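Local coordinates for mandelate racemase/muconate lactonizing protein (Alicyclobacillus acidocaldarius LAA1, PDB 3QLD) that belongs to the mandelate racemase/muconate lactonizing family of the enolase superfamily, pairing an N-terminal capping domain with a TIM-barrel-like domain, at residues 74-77 and 78-82; 113-116 and 117-120; 176-179 and 180-184. One frame throughout, in Å; residues are numbered along the deposited sequence.

Contact 1 (74-77 and 78-82)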
# COMPACT_ATOMS: atom_id res chain seq x y z
N PRO A 74 -9.91 12.56 12.18
CA PRO A 74 -11.28 13.05 11.95
C PRO A 74 -12.31 11.94 11.87
O PRO A 74 -13.43 12.07 12.41
CB PRO A 74 -11.16 13.79 10.62
CG PRO A 74 -9.77 14.37 10.73
CD PRO A 74 -8.99 13.13 11.17
N ARG A 75 -11.94 10.83 11.28
CA ARG A 75 -12.86 9.71 11.14
C ARG A 75 -13.16 9.11 12.48
O ARG A 75 -14.30 8.63 12.70
CB ARG A 75 -12.31 8.63 10.21
CG ARG A 75 -12.58 8.93 8.70
CD ARG A 75 -11.82 7.83 7.95
NE ARG A 75 -12.10 7.90 6.53
CZ ARG A 75 -11.57 8.78 5.68
NH1 ARG A 75 -10.73 9.72 6.12
NH2 ARG A 75 -11.92 8.73 4.38
N PHE A 76 -12.13 9.06 13.34
CA PHE A 76 -12.25 8.49 14.69
C PHE A 76 -13.13 9.39 15.58
O PHE A 76 -13.97 8.88 16.30
CB PHE A 76 -10.84 8.27 15.25
CG PHE A 76 -10.79 7.84 16.69
CD1 PHE A 76 -10.03 8.59 17.62
CD2 PHE A 76 -11.47 6.70 17.13
CE1 PHE A 76 -9.95 8.23 18.91
CE2 PHE A 76 -11.44 6.35 18.47
CZ PHE A 76 -10.65 7.09 19.37
N ALA A 77 -12.97 10.72 15.50
CA ALA A 77 -13.85 11.68 16.18
C ALA A 77 -15.29 11.51 15.76
O ALA A 77 -16.19 11.54 16.58
CB ALA A 77 -13.41 13.10 15.87
N ARG A 78 -15.52 11.31 14.46
CA ARG A 78 -16.88 11.15 13.97
C ARG A 78 -17.50 9.91 14.63
O ARG A 78 -18.64 9.97 15.11
CB ARG A 78 -16.93 11.07 12.43
CG ARG A 78 -18.35 10.99 11.79
CD ARG A 78 -18.28 10.93 10.22
NE ARG A 78 -17.91 9.58 9.74
CZ ARG A 78 -17.02 9.31 8.76
NH1 ARG A 78 -16.38 10.30 8.14
NH2 ARG A 78 -16.77 8.05 8.41
N TRP A 79 -16.72 8.83 14.72
CA TRP A 79 -17.20 7.57 15.28
C TRP A 79 -17.48 7.69 16.79
O TRP A 79 -18.42 7.07 17.28
CB TRP A 79 -16.18 6.47 14.99
CG TRP A 79 -16.43 5.07 15.55
CD1 TRP A 79 -17.19 4.09 14.97
CD2 TRP A 79 -15.85 4.47 16.74
NE1 TRP A 79 -17.15 2.95 15.73
CE2 TRP A 79 -16.32 3.13 16.81
CE3 TRP A 79 -14.95 4.92 17.72
CZ2 TRP A 79 -15.99 2.26 17.85
CZ3 TRP A 79 -14.60 4.05 18.77
CH2 TRP A 79 -15.12 2.70 18.80
N LEU A 80 -16.66 8.48 17.49
CA LEU A 80 -16.79 8.67 18.93
C LEU A 80 -18.10 9.35 19.28
O LEU A 80 -18.64 9.15 20.36
CB LEU A 80 -15.62 9.48 19.49
CG LEU A 80 -14.31 8.69 19.68
CD1 LEU A 80 -13.22 9.69 20.03
CD2 LEU A 80 -14.39 7.63 20.72
N ARG A 81 -18.58 10.18 18.37
CA ARG A 81 -19.82 10.88 18.56
C ARG A 81 -21.05 10.06 18.14
O ARG A 81 -22.18 10.57 18.26
CB ARG A 81 -19.85 12.16 17.73
CG ARG A 81 -18.77 13.14 17.99
CD ARG A 81 -19.00 14.28 17.00
NE ARG A 81 -17.84 15.16 16.88
CZ ARG A 81 -17.05 15.24 15.81
NH1 ARG A 81 -16.04 16.11 15.82
NH2 ARG A 81 -17.27 14.49 14.73
N ALA A 82 -20.84 8.84 17.63
CA ALA A 82 -21.97 7.97 17.26
C ALA A 82 -22.63 7.39 18.50
O ALA A 82 -21.95 6.94 19.43
CB ALA A 82 -21.51 6.82 16.29
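Leu80 lays its CD1 methyl over one face of the Phe76 ring, 3.9 Å from the ring centroid and 20° off the normal, which makes this a CH-pi contact displaced toward the rim. On the same ring, Phe76 CE2 lies 3.9 Å from Trp79 CE3, the two aromatic groups meeting at a slant. Phe76 reaches both partners because its CG stands anti to the backbone N (chi1 173°), which tilts the ring toward the C-terminal side, within reach of Trp79 and Leu80. Arg75 and Arg78 lie alongside each other, their guanidinium planes 62° apart, with Arg75 CG 4.1 Å from Arg78 NH1. Beneath the side chains, i to i+4 bonds hold the turn: Leu80 N donates to Phe76 O at 3.0 Å, while Arg81 N reaches Ala77 O at a longer 3.3 Å near the point where helix 61-80 gives way to loop. Outside the turn, Arg75 forms salt bridges with Asp100 and with Glu53 of the second subunit and also donates to His71 O; Trp79 NE1 bonds Glu96, and Arg81 bonds Arg378 O. The end of helix 61-80 thus lies between the second subunit, met by Arg75, and helix 105-123, where Phe76 packs on Ile111 and Val115.

Contact 2 (113-116 and 117-120)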
# COMPACT_ATOMS: atom_id res chain seq x y z
N MSE A 113 -4.64 0.71 18.60
CA MSE A 113 -3.84 0.29 19.75
C MSE A 113 -3.91 1.30 20.92
O MSE A 113 -3.90 0.87 22.11
CB MSE A 113 -2.41 -0.01 19.36
CG MSE A 113 -2.34 -1.31 18.49
SE MSE A 113 -0.67 -1.53 17.52
CE MSE A 113 0.60 -2.19 18.78
N ALA A 114 -4.02 2.60 20.60
CA ALA A 114 -4.16 3.63 21.66
C ALA A 114 -5.53 3.42 22.32
O ALA A 114 -5.67 3.59 23.56
CB ALA A 114 -4.03 5.01 21.05
N VAL A 115 -6.56 3.03 21.54
CA VAL A 115 -7.88 2.80 22.14
C VAL A 115 -7.88 1.55 23.10
O VAL A 115 -8.45 1.60 24.22
CB VAL A 115 -8.96 2.69 21.09
CG1 VAL A 115 -10.32 2.35 21.70
CG2 VAL A 115 -9.06 4.00 20.35
N TRP A 116 -7.25 0.47 22.67
CA TRP A 116 -7.01 -0.69 23.54
C TRP A 116 -6.28 -0.29 24.83
O TRP A 116 -6.58 -0.80 25.94
CB TRP A 116 -6.19 -1.76 22.81
CG TRP A 116 -7.02 -2.72 22.01
CD1 TRP A 116 -7.27 -2.69 20.67
CD2 TRP A 116 -7.67 -3.90 22.51
NE1 TRP A 116 -8.07 -3.75 20.31
CE2 TRP A 116 -8.31 -4.52 21.41
CE3 TRP A 116 -7.76 -4.50 23.78
CZ2 TRP A 116 -9.05 -5.70 21.54
CZ3 TRP A 116 -8.53 -5.69 23.91
CH2 TRP A 116 -9.15 -6.26 22.79
N ASP A 117 -5.31 0.61 24.68
CA ASP A 117 -4.45 1.00 25.75
C ASP A 117 -5.26 1.85 26.72
O ASP A 117 -5.16 1.68 27.94
CB ASP A 117 -3.22 1.76 25.20
CG ASP A 117 -2.18 2.06 26.26
OD1 ASP A 117 -1.31 1.19 26.52
OD2 ASP A 117 -2.26 3.20 26.83
N TRP A 118 -6.03 2.79 26.18
CA TRP A 118 -6.90 3.66 26.99
C TRP A 118 -7.88 2.77 27.73
O TRP A 118 -8.06 2.95 28.94
CB TRP A 118 -7.66 4.66 26.12
CG TRP A 118 -8.90 5.17 26.81
CD1 TRP A 118 -8.95 6.18 27.75
CD2 TRP A 118 -10.24 4.69 26.66
NE1 TRP A 118 -10.24 6.38 28.16
CE2 TRP A 118 -11.05 5.47 27.53
CE3 TRP A 118 -10.85 3.68 25.87
CZ2 TRP A 118 -12.44 5.27 27.63
CZ3 TRP A 118 -12.23 3.50 25.95
CH2 TRP A 118 -13.01 4.28 26.85
N TYR A 119 -8.45 1.78 27.04
CA TYR A 119 -9.48 0.93 27.62
C TYR A 119 -8.96 0.12 28.82
O TYR A 119 -9.67 0.01 29.84
CB TYR A 119 -10.11 0.00 26.55
CG TYR A 119 -11.17 -0.93 27.10
CD1 TYR A 119 -10.81 -2.15 27.67
CD2 TYR A 119 -12.50 -0.57 27.08
CE1 TYR A 119 -11.79 -3.02 28.21
CE2 TYR A 119 -13.51 -1.43 27.61
CZ TYR A 119 -13.12 -2.65 28.16
OH TYR A 119 -14.07 -3.50 28.68
N ALA A 120 -7.75 -0.43 28.71
CA ALA A 120 -7.13 -1.09 29.85
C ALA A 120 -6.94 -0.14 31.05
O ALA A 120 -7.17 -0.54 32.19
CB ALA A 120 -5.78 -1.72 29.46
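Trp118 presents its indole edge to the backbone of the preceding turn: Val115 O lies near the ring plane, 3.6 Å from CE3. The apolar approach to the same atom is looser, Val115 CG1 standing 4.4 Å from Trp118 CE3. The indole of Trp116 departs from the following turn and meets Phe277 edge-to-face, with Leu127 and Leu131 also against it, while Tyr119, its CG anti to its own amide nitrogen (chi1 179°), sends its ring away from 113-116 toward Pro91 and Leu130. Of the Tyr119 side chain, CB is the atom that stays close, 3.3 Å from Val115 O. That oxygen accepts one hydrogen bond, from Tyr119 N at 2.8 Å, and is touched besides by Tyr119 CB and Trp118 CE3. Among the other rungs, Trp118 N to Ala114 O measures 2.8 Å with an N-H...O angle of 161°, and Ala120 N to Trp116 O measures 3.0 Å; Asp117 N to Met113 O, at 2.9 Å, is more bent, at 139°. The buried Asp117 carboxylate is satisfied beyond the helix, OD1 by His308 NE2 and Val356 N, OD2 by Trp45 N, while Trp118 NE1 bonds Asp38 OD1. These bonds tie the turn to helix 303-313, through His308, and to the backbone at Val356, and helix 105-123 packs on the antiparallel sheet through strands 25-38 and 43-48, as in the alpha+beta N-terminal domain of the enolase superfamily.

Contact 3 (176-179 and 180-184)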
# COMPACT_ATOMS: atom_id res chain seq x y z
N ARG A 176 27.54 -15.10 0.61
CA ARG A 176 27.88 -14.87 2.03
C ARG A 176 26.71 -15.44 2.80
O ARG A 176 25.93 -14.74 3.40
CB ARG A 176 28.08 -13.39 2.31
CG ARG A 176 28.27 -12.52 1.01
CD ARG A 176 29.23 -11.31 1.10
NE ARG A 176 29.25 -10.64 2.42
CZ ARG A 176 29.13 -9.33 2.63
NH1 ARG A 176 29.17 -8.86 3.87
NH2 ARG A 176 28.98 -8.49 1.60
N ASP A 177 26.62 -16.77 2.79
CA ASP A 177 25.54 -17.48 3.46
C ASP A 177 26.04 -18.79 4.08
O ASP A 177 26.09 -18.90 5.30
CB ASP A 177 24.32 -17.71 2.51
CG ASP A 177 24.71 -18.16 1.08
OD1 ASP A 177 25.75 -18.81 0.87
OD2 ASP A 177 23.95 -17.86 0.13
N ARG A 178 26.39 -19.76 3.23
CA ARG A 178 26.75 -21.12 3.70
C ARG A 178 27.94 -21.07 4.70
O ARG A 178 27.92 -21.73 5.74
CB ARG A 178 27.06 -22.02 2.49
CG ARG A 178 27.06 -23.50 2.84
CD ARG A 178 27.78 -24.36 1.81
NE ARG A 178 28.06 -25.71 2.34
CZ ARG A 178 29.23 -26.35 2.26
NH1 ARG A 178 30.30 -25.78 1.68
NH2 ARG A 178 29.34 -27.59 2.76
N ALA A 179 28.95 -20.25 4.39
CA ALA A 179 30.17 -20.23 5.23
C ALA A 179 29.93 -19.72 6.67
O ALA A 179 30.35 -20.35 7.70
CB ALA A 179 31.28 -19.45 4.52
N ALA A 180 29.23 -18.59 6.76
CA ALA A 180 28.83 -18.06 8.04
C ALA A 180 27.98 -19.05 8.82
O ALA A 180 28.28 -19.30 9.99
CB ALA A 180 28.09 -16.70 7.87
N ILE A 181 26.89 -19.55 8.21
CA ILE A 181 25.97 -20.46 8.90
C ILE A 181 26.64 -21.77 9.35
O ILE A 181 26.41 -22.21 10.49
CB ILE A 181 24.67 -20.77 8.08
CG1 ILE A 181 23.89 -19.47 7.80
CG2 ILE A 181 23.81 -21.84 8.80
CD1 ILE A 181 22.85 -19.57 6.67
N LYS A 182 27.40 -22.38 8.46
CA LYS A 182 28.20 -23.61 8.76
C LYS A 182 29.06 -23.40 10.04
O LYS A 182 28.96 -24.19 11.00
CB LYS A 182 29.03 -24.01 7.53
CG LYS A 182 29.96 -25.29 7.60
CD LYS A 182 30.73 -25.48 6.26
CE LYS A 182 31.99 -24.59 6.14
NZ LYS A 182 32.35 -24.01 4.77
N ALA A 183 29.80 -22.29 10.07
CA ALA A 183 30.70 -21.95 11.19
C ALA A 183 29.94 -21.73 12.47
O ALA A 183 30.30 -22.28 13.54
CB ALA A 183 31.58 -20.73 10.82
N VAL A 184 28.83 -20.99 12.39
CA VAL A 184 28.08 -20.77 13.57
C VAL A 184 27.44 -22.04 14.10
O VAL A 184 27.51 -22.32 15.31
CB VAL A 184 27.12 -19.61 13.39
CG1 VAL A 184 26.28 -19.41 14.61
CG2 VAL A 184 27.94 -18.37 13.03
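Arg178 and Lys182 both set CG anti to the backbone N, and in Lys182 this first torsion and an extended second one put CD over the centre of one guanidinium face of Arg178. The bends at chi3 (82°) and chi4 then turn CE and NZ, whereas Arg178 stays extended from CG to NE. The two side chains slant across each other, and Arg178 NH1 ends 4.1 Å from Lys182 NZ. On the neighbouring position, Ile181 has CG1 beside its own backbone N, bringing that atom 3.4 Å from Asp177 O. The same oxygen accepts from Ile181 N at 3.1 Å with a nearly straight N-H...O angle of 173°. Lys182 N to Arg178 O, at 2.8 Å, and Ala183 N to Ala179 O, at 3.1 Å, continue the ladder. Asp177 occupies the N-cap position without a side-chain capping bond; its OD1 takes the adjoining Arg178 N at 2.6 Å, and OD2 bonds Tyr201 OH. The turn 177-183 opens helix 178-187 of the beta-alpha-beta unit between strands 167-171 and 192-196, with Ala180 and Ala183 on helix 150-162. Arg178 NE makes a weak hydrogen bond to Tyr215 OH. Lys182 gives the guanidinium only loose cover by one methylene, no attractive bond joins the two side chains, and the backbone bonds set their spacing; as both are exposed, solvent probably screens the repulsion.

Contacts 1 and 2 belong to successive helices of the N-terminal domain and touch directly, Phe76 CZ lying 3.6 Å from Val115 CG2. Contact 3 opens a helix in the TIM-barrel-like domain, on the opposite side of the chain's centre, its nearest atoms about 44 Å from those of contact 1 and about 31 Å from those of contact 2. Burial separates them: seven of the eight touching residues are buried in contact 2, four of eight in contact 1 and two of seven in contact 3. All share a helical backbone ladder, but aromatic-aliphatic packing marks contact 1, outward-bonded polar groups contact 2, and a like-charged surface pair contact 3.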